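Diaminopimelate decarboxylase (Psychromonas ingrahamii, PDB 4XG1) probably catalyses the pyridoxal-phosphate-dependent decarboxylation of meso-diaminopimelate to L-lysine, the last step of lysine biosynthesis by the diaminopimelate pathway. Local coordinates at residues Y317-D329 / R358-S372. Residues are numbered along the deposited sequence; the frame is centred on the assembly and turned at random.
Sequences YSAWQNIIPLNTD and RQLALAEGDYLVIRS. With LLP ((2S)-2-amino-6-[[3-hydroxy-2-methyl-5-(phosphonooxymethyl)pyridin-4-yl]methylideneamino]hexanoic acid), chain T.
Arg-358 lays its guanidinium flat on the indole of Trp-320, the two planes 17° apart, with CZ 3.9 Å from the centroid of the five-membered ring in an off-centre cation-pi stack. The chain folds at its second torsion (-55°), which brings NH1 and NH2 end-on to one backbone oxygen, Gln-321 O. The NH1 bond is 2.9 Å to Gln-321 O; the oxygen lies in the guanidinium plane, and both donors reach it from the same face of its carbonyl. CG1 of Ile-323 packs 3.5 Å from Arg-358 NH1, and a water links that nitrogen to Ile-323 O. Replacing Arg-358 by an alanine is likely to leave Gln-321 O without these two donors and the Trp-320 face without its cation. Alongside, 323-325 pairs antiparallel with 367-371: Ile-324 and Val-369 exchange backbone bonds, and Arg-371 N reaches Asn-322 O. On the face of Ile-323, its CG2 meets CB of Leu-368 at 4.1 Å. On the opposite face, CD1 of Ile-324 rests 3.7 Å from CD of Arg-371, whose guanidinium goes on to a salt bridge with Asp-2. Leu-326, CG anti to N (chi1 -165°), sets CD2 3.6 Å from CB of Tyr-367. This short antiparallel pairing belongs to the beta domain that accompanies the TIM barrel in class-II decarboxylases, and the chain before Ile-323 leads back to Tyr-317, whose OH accepts a hydrogen bond from LLP N.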
loop_
_atom_site.group_PDB
_atom_site.type_symbol
_atom_site.label_atom_id
_atom_site.label_comp_id
_atom_site.label_asym_id
_atom_site.label_seq_id
_atom_site.Cartn_x
_atom_site.Cartn_y
_atom_site.Cartn_z
ATOM N N TYR B 317 3.031 -2.730 9.875
ATOM C CA TYR B 317 3.857 -2.376 11.015
ATOM C C TYR B 317 3.461 -3.090 12.308
ATOM O O TYR B 317 4.034 -2.804 13.331
ATOM C CB TYR B 317 3.741 -0.894 11.272
ATOM C CG TYR B 317 3.946 0.000 10.070
ATOM C CD1 TYR B 317 5.199 0.201 9.531
ATOM C CD2 TYR B 317 2.911 0.727 9.544
ATOM C CE1 TYR B 317 5.374 1.061 8.480
ATOM C CE2 TYR B 317 3.089 1.589 8.483
ATOM C CZ TYR B 317 4.310 1.758 7.971
ATOM O OH TYR B 317 4.456 2.586 6.891
ATOM N N SER B 318 2.455 -3.958 12.270
ATOM C CA SER B 318 1.786 -4.410 13.517
ATOM C C SER B 318 1.347 -3.242 14.367
ATOM O O SER B 318 1.460 -3.282 15.581
ATOM C CB SER B 318 2.693 -5.311 14.372
ATOM O OG SER B 318 3.220 -6.390 13.590
ATOM N N ALA B 319 0.862 -2.188 13.738
ATOM C CA ALA B 319 0.396 -1.076 14.502
ATOM C C ALA B 319 -0.831 -1.480 15.246
ATOM O O ALA B 319 -1.650 -2.282 14.752
ATOM C CB ALA B 319 0.088 0.109 13.589
ATOM N N TRP B 320 -0.962 -0.935 16.450
ATOM C CA TRP B 320 -2.144 -1.141 17.284
ATOM C C TRP B 320 -3.004 0.075 17.120
ATOM O O TRP B 320 -2.585 1.159 17.365
ATOM C CB TRP B 320 -1.754 -1.336 18.747
ATOM C CG TRP B 320 -2.882 -1.951 19.612
ATOM C CD1 TRP B 320 -3.075 -3.284 19.883
ATOM C CD2 TRP B 320 -3.966 -1.248 20.226
ATOM N NE1 TRP B 320 -4.215 -3.449 20.634
ATOM C CE2 TRP B 320 -4.783 -2.222 20.868
ATOM C CE3 TRP B 320 -4.317 0.095 20.303
ATOM C CZ2 TRP B 320 -5.934 -1.900 21.585
ATOM C CZ3 TRP B 320 -5.468 0.437 21.040
ATOM C CH2 TRP B 320 -6.262 -0.572 21.678
ATOM N N GLN B 321 -4.194 -0.125 16.610
ATOM C CA GLN B 321 -5.135 0.932 16.371
ATOM C C GLN B 321 -6.407 0.569 17.166
ATOM O O GLN B 321 -6.911 -0.556 17.081
ATOM C CB GLN B 321 -5.417 0.951 14.870
ATOM C CG GLN B 321 -5.247 2.321 14.259
ATOM C CD GLN B 321 -3.994 2.622 13.477
ATOM O OE1 GLN B 321 -3.213 1.792 13.054
ATOM N NE2 GLN B 321 -3.812 3.888 13.287
ATOM N N ASN B 322 -6.855 1.461 18.034
ATOM C CA ASN B 322 -7.979 1.165 18.885
ATOM C C ASN B 322 -9.234 0.974 18.014
ATOM O O ASN B 322 -9.449 1.720 17.071
ATOM C CB ASN B 322 -8.183 2.303 19.894
ATOM C CG ASN B 322 -9.137 1.932 21.028
ATOM O OD1 ASN B 322 -9.339 0.766 21.348
ATOM N ND2 ASN B 322 -9.695 2.930 21.648
ATOM N N ILE B 323 -10.046 -0.021 18.357
ATOM C CA ILE B 323 -11.272 -0.333 17.643
ATOM C C ILE B 323 -12.435 -0.325 18.644
ATOM O O ILE B 323 -12.457 -1.133 19.573
ATOM C CB ILE B 323 -11.181 -1.689 16.962
ATOM C CG1 ILE B 323 -9.965 -1.715 16.024
ATOM C CG2 ILE B 323 -12.459 -1.972 16.185
ATOM C CD1 ILE B 323 -9.744 -3.037 15.284
ATOM N N ILE B 324 -13.380 0.594 18.439
ATOM C CA ILE B 324 -14.459 0.852 19.365
ATOM C C ILE B 324 -15.827 0.810 18.674
ATOM O O ILE B 324 -15.927 1.060 17.479
ATOM C CB ILE B 324 -14.297 2.220 20.039
ATOM C CG1 ILE B 324 -14.450 3.348 19.036
ATOM C CG2 ILE B 324 -12.958 2.282 20.720
ATOM C CD1 ILE B 324 -14.329 4.718 19.659
ATOM N N PRO B 325 -16.900 0.526 19.445
ATOM C CA PRO B 325 -18.223 0.378 18.856
ATOM C C PRO B 325 -18.833 1.730 18.576
ATOM O O PRO B 325 -18.427 2.721 19.138
ATOM C CB PRO B 325 -19.013 -0.372 19.945
ATOM C CG PRO B 325 -18.397 0.076 21.217
ATOM C CD PRO B 325 -16.930 0.292 20.907
ATOM N N LEU B 326 -19.821 1.748 17.700
ATOM C CA LEU B 326 -20.497 2.974 17.341
ATOM C C LEU B 326 -21.446 3.439 18.446
ATOM O O LEU B 326 -21.749 4.631 18.559
ATOM C CB LEU B 326 -21.243 2.739 16.039
ATOM C CG LEU B 326 -21.711 3.986 15.320
ATOM C CD1 LEU B 326 -20.533 4.858 14.914
ATOM C CD2 LEU B 326 -22.526 3.602 14.095
ATOM N N ASN B 327 -21.898 2.491 19.273
ATOM C CA ASN B 327 -22.781 2.762 20.409
ATOM C C ASN B 327 -22.400 1.955 21.662
ATOM O O ASN B 327 -22.204 0.727 21.592
ATOM C CB ASN B 327 -24.224 2.421 20.024
ATOM C CG ASN B 327 -25.248 3.093 20.920
ATOM O OD1 ASN B 327 -24.912 3.767 21.912
ATOM N ND2 ASN B 327 -26.508 2.940 20.563
ATOM N N THR B 328 -22.329 2.642 22.805
ATOM C CA THR B 328 -22.067 1.981 24.094
ATOM C C THR B 328 -23.323 1.391 24.738
ATOM O O THR B 328 -23.224 0.431 25.506
ATOM C CB THR B 328 -21.460 2.946 25.113
ATOM O OG1 THR B 328 -22.135 4.198 25.022
ATOM C CG2 THR B 328 -19.979 3.138 24.847
ATOM N N ASP B 329 -24.489 1.946 24.416
ATOM C CA ASP B 329 -25.746 1.433 24.951
ATOM C C ASP B 329 -26.736 1.111 23.834
ATOM O O ASP B 329 -27.638 1.905 23.548
ATOM N N ARG B 358 -9.370 -8.370 20.456
ATOM C CA ARG B 358 -10.146 -7.298 21.064
ATOM C C ARG B 358 -11.414 -7.825 21.733
ATOM O O ARG B 358 -12.149 -8.643 21.198
ATOM C CB ARG B 358 -10.524 -6.275 20.017
ATOM C CG ARG B 358 -9.363 -5.855 19.134
ATOM C CD ARG B 358 -8.194 -5.340 19.959
ATOM N NE ARG B 358 -7.071 -4.931 19.118
ATOM C CZ ARG B 358 -6.976 -3.747 18.525
ATOM N NH1 ARG B 358 -7.948 -2.844 18.622
ATOM N NH2 ARG B 358 -5.900 -3.478 17.807
ATOM N N GLN B 359 -11.634 -7.329 22.933
ATOM C CA GLN B 359 -12.782 -7.660 23.759
ATOM C C GLN B 359 -13.939 -6.824 23.307
ATOM O O GLN B 359 -13.979 -5.610 23.580
ATOM C CB GLN B 359 -12.469 -7.331 25.223
ATOM C CG GLN B 359 -11.438 -8.263 25.832
ATOM C CD GLN B 359 -12.076 -9.436 26.549
ATOM O OE1 GLN B 359 -12.879 -9.243 27.469
ATOM N NE2 GLN B 359 -11.742 -10.655 26.128
ATOM N N LEU B 360 -14.874 -7.457 22.593
ATOM C CA LEU B 360 -15.982 -6.706 21.980
ATOM C C LEU B 360 -17.316 -7.440 22.031
ATOM O O LEU B 360 -17.373 -8.656 21.953
ATOM C CB LEU B 360 -15.663 -6.377 20.517
ATOM C CG LEU B 360 -14.462 -5.457 20.281
ATOM C CD1 LEU B 360 -14.010 -5.572 18.830
ATOM C CD2 LEU B 360 -14.782 -4.011 20.660
ATOM N N ALA B 361 -18.363 -6.645 22.138
ATOM C CA ALA B 361 -19.734 -7.113 22.152
ATOM C C ALA B 361 -20.354 -6.739 20.819
ATOM O O ALA B 361 -20.744 -5.576 20.598
ATOM C CB ALA B 361 -20.499 -6.445 23.288
ATOM N N LEU B 362 -20.438 -7.728 19.949
ATOM C CA LEU B 362 -20.770 -7.502 18.555
ATOM C C LEU B 362 -21.948 -8.333 18.051
ATOM O O LEU B 362 -22.061 -9.524 18.344
ATOM C CB LEU B 362 -19.570 -7.896 17.682
ATOM C CG LEU B 362 -18.228 -7.213 17.897
ATOM C CD1 LEU B 362 -17.221 -7.749 16.890
ATOM C CD2 LEU B 362 -18.363 -5.717 17.793
ATOM N N ALA B 363 -22.810 -7.709 17.260
ATOM C CA ALA B 363 -23.710 -8.470 16.381
ATOM C C ALA B 363 -23.372 -8.136 14.931
ATOM O O ALA B 363 -22.971 -7.002 14.625
ATOM C CB ALA B 363 -25.155 -8.113 16.661
ATOM N N GLU B 364 -23.576 -9.120 14.065
ATOM C CA GLU B 364 -23.462 -8.935 12.641
ATOM C C GLU B 364 -24.309 -7.749 12.265
ATOM O O GLU B 364 -25.378 -7.546 12.835
ATOM C CB GLU B 364 -23.884 -10.182 11.887
ATOM C CG GLU B 364 -23.049 -11.393 12.276
ATOM C CD GLU B 364 -23.260 -12.566 11.365
ATOM O OE1 GLU B 364 -24.282 -12.585 10.649
ATOM O OE2 GLU B 364 -22.415 -13.488 11.344
ATOM N N GLY B 365 -23.762 -6.885 11.398
ATOM C CA GLY B 365 -24.426 -5.659 10.979
ATOM C C GLY B 365 -23.996 -4.447 11.720
ATOM O O GLY B 365 -24.245 -3.336 11.286
ATOM N N ASP B 366 -23.333 -4.626 12.847
ATOM C CA ASP B 366 -22.832 -3.471 13.626
ATOM C C ASP B 366 -21.713 -2.703 12.900
ATOM O O ASP B 366 -20.917 -3.293 12.171
ATOM C CB ASP B 366 -22.270 -3.955 14.973
ATOM C CG ASP B 366 -23.347 -4.276 15.992
ATOM O OD1 ASP B 366 -24.454 -3.697 15.888
ATOM O OD2 ASP B 366 -23.083 -5.121 16.911
ATOM N N TYR B 367 -21.614 -1.420 13.207
ATOM C CA TYR B 367 -20.535 -0.585 12.752
ATOM C C TYR B 367 -19.427 -0.452 13.811
ATOM O O TYR B 367 -19.703 -0.234 14.982
ATOM C CB TYR B 367 -21.056 0.806 12.438
ATOM C CG TYR B 367 -21.891 0.855 11.213
ATOM C CD1 TYR B 367 -21.356 0.523 9.980
ATOM C CD2 TYR B 367 -23.207 1.262 11.261
ATOM C CE1 TYR B 367 -22.117 0.571 8.823
ATOM C CE2 TYR B 367 -23.980 1.313 10.113
ATOM C CZ TYR B 367 -23.423 0.958 8.891
ATOM O OH TYR B 367 -24.167 1.006 7.739
ATOM N N LEU B 368 -18.170 -0.576 13.390
ATOM C CA LEU B 368 -17.013 -0.323 14.250
ATOM C C LEU B 368 -16.196 0.837 13.733
ATOM O O LEU B 368 -16.220 1.158 12.570
ATOM C CB LEU B 368 -16.126 -1.537 14.314
ATOM C CG LEU B 368 -16.742 -2.770 14.945
ATOM C CD1 LEU B 368 -15.827 -3.963 14.832
ATOM C CD2 LEU B 368 -17.008 -2.458 16.400
ATOM N N VAL B 369 -15.497 1.480 14.642
ATOM C CA VAL B 369 -14.738 2.686 14.354
ATOM C C VAL B 369 -13.308 2.346 14.729
ATOM O O VAL B 369 -13.042 1.899 15.844
ATOM C CB VAL B 369 -15.251 3.863 15.194
ATOM C CG1 VAL B 369 -14.270 5.004 15.221
ATOM C CG2 VAL B 369 -16.588 4.334 14.667
ATOM N N ILE B 370 -12.394 2.556 13.787
ATOM C CA ILE B 370 -10.968 2.339 14.006
ATOM C C ILE B 370 -10.409 3.703 14.201
ATOM O O ILE B 370 -10.528 4.562 13.314
ATOM C CB ILE B 370 -10.334 1.694 12.782
ATOM C CG1 ILE B 370 -11.097 0.413 12.498
ATOM C CG2 ILE B 370 -8.878 1.368 13.015
ATOM C CD1 ILE B 370 -10.955 -0.040 11.082
ATOM N N ARG B 371 -9.813 3.916 15.368
ATOM C CA ARG B 371 -9.339 5.237 15.691
ATOM C C ARG B 371 -7.934 5.485 15.184
ATOM O O ARG B 371 -7.200 4.551 14.899
ATOM C CB ARG B 371 -9.413 5.464 17.180
ATOM C CG ARG B 371 -10.838 5.622 17.681
ATOM C CD ARG B 371 -10.932 6.158 19.114
ATOM N NE ARG B 371 -9.820 7.051 19.458
ATOM C CZ ARG B 371 -9.766 8.372 19.239
ATOM N NH1 ARG B 371 -10.782 9.020 18.658
ATOM N NH2 ARG B 371 -8.654 9.044 19.583
ATOM N N SER B 372 -7.584 6.752 15.062
ATOM C CA SER B 372 -6.224 7.178 14.823
ATOM C C SER B 372 -5.761 6.836 13.444
ATOM O O SER B 372 -4.617 6.404 13.241
ATOM C CB SER B 372 -5.264 6.556 15.845
ATOM O OG SER B 372 -5.795 6.627 17.153
HETATM N N1 LLP T . 9.489 15.127 7.208
HETATM C C2 LLP T . 10.124 14.139 6.566
HETATM C "C2'" LLP T . 11.362 14.458 5.767
HETATM C C3 LLP T . 9.557 12.780 6.653
HETATM O O3 LLP T . 10.177 11.742 6.046
HETATM C C4 LLP T . 8.348 12.554 7.451
HETATM C "C4'" LLP T . 7.718 11.208 7.630
HETATM C C5 LLP T . 7.742 13.726 8.115
HETATM C C6 LLP T . 8.350 14.960 7.933
HETATM C "C5'" LLP T . 6.489 13.635 8.943
HETATM O OP4 LLP T . 6.619 12.801 10.025
HETATM P P LLP T . 5.467 12.583 11.117
HETATM O OP1 LLP T . 4.216 12.336 10.286
HETATM O OP2 LLP T . 5.944 11.463 12.071
HETATM O OP3 LLP T . 5.456 13.813 12.044
HETATM N N LLP T . 3.908 5.182 7.016
HETATM C CA LLP T . 4.446 5.341 8.429
HETATM C CB LLP T . 4.866 6.781 8.700
HETATM C CG LLP T . 6.337 7.100 8.511
HETATM C CD LLP T . 6.557 8.347 7.685
HETATM C CE LLP T . 8.044 8.746 7.709
HETATM N NZ LLP T . 8.427 10.048 7.124
HETATM C C LLP T . 3.340 5.019 9.405
HETATM O O LLP T . 2.204 4.788 9.029
HETATM O OXT LLP T . 3.521 4.990 10.611
HETATM O O HOH W 1 -5.931 4.505 18.352
HETATM O O HOH W 2 -10.736 -3.257 20.086
#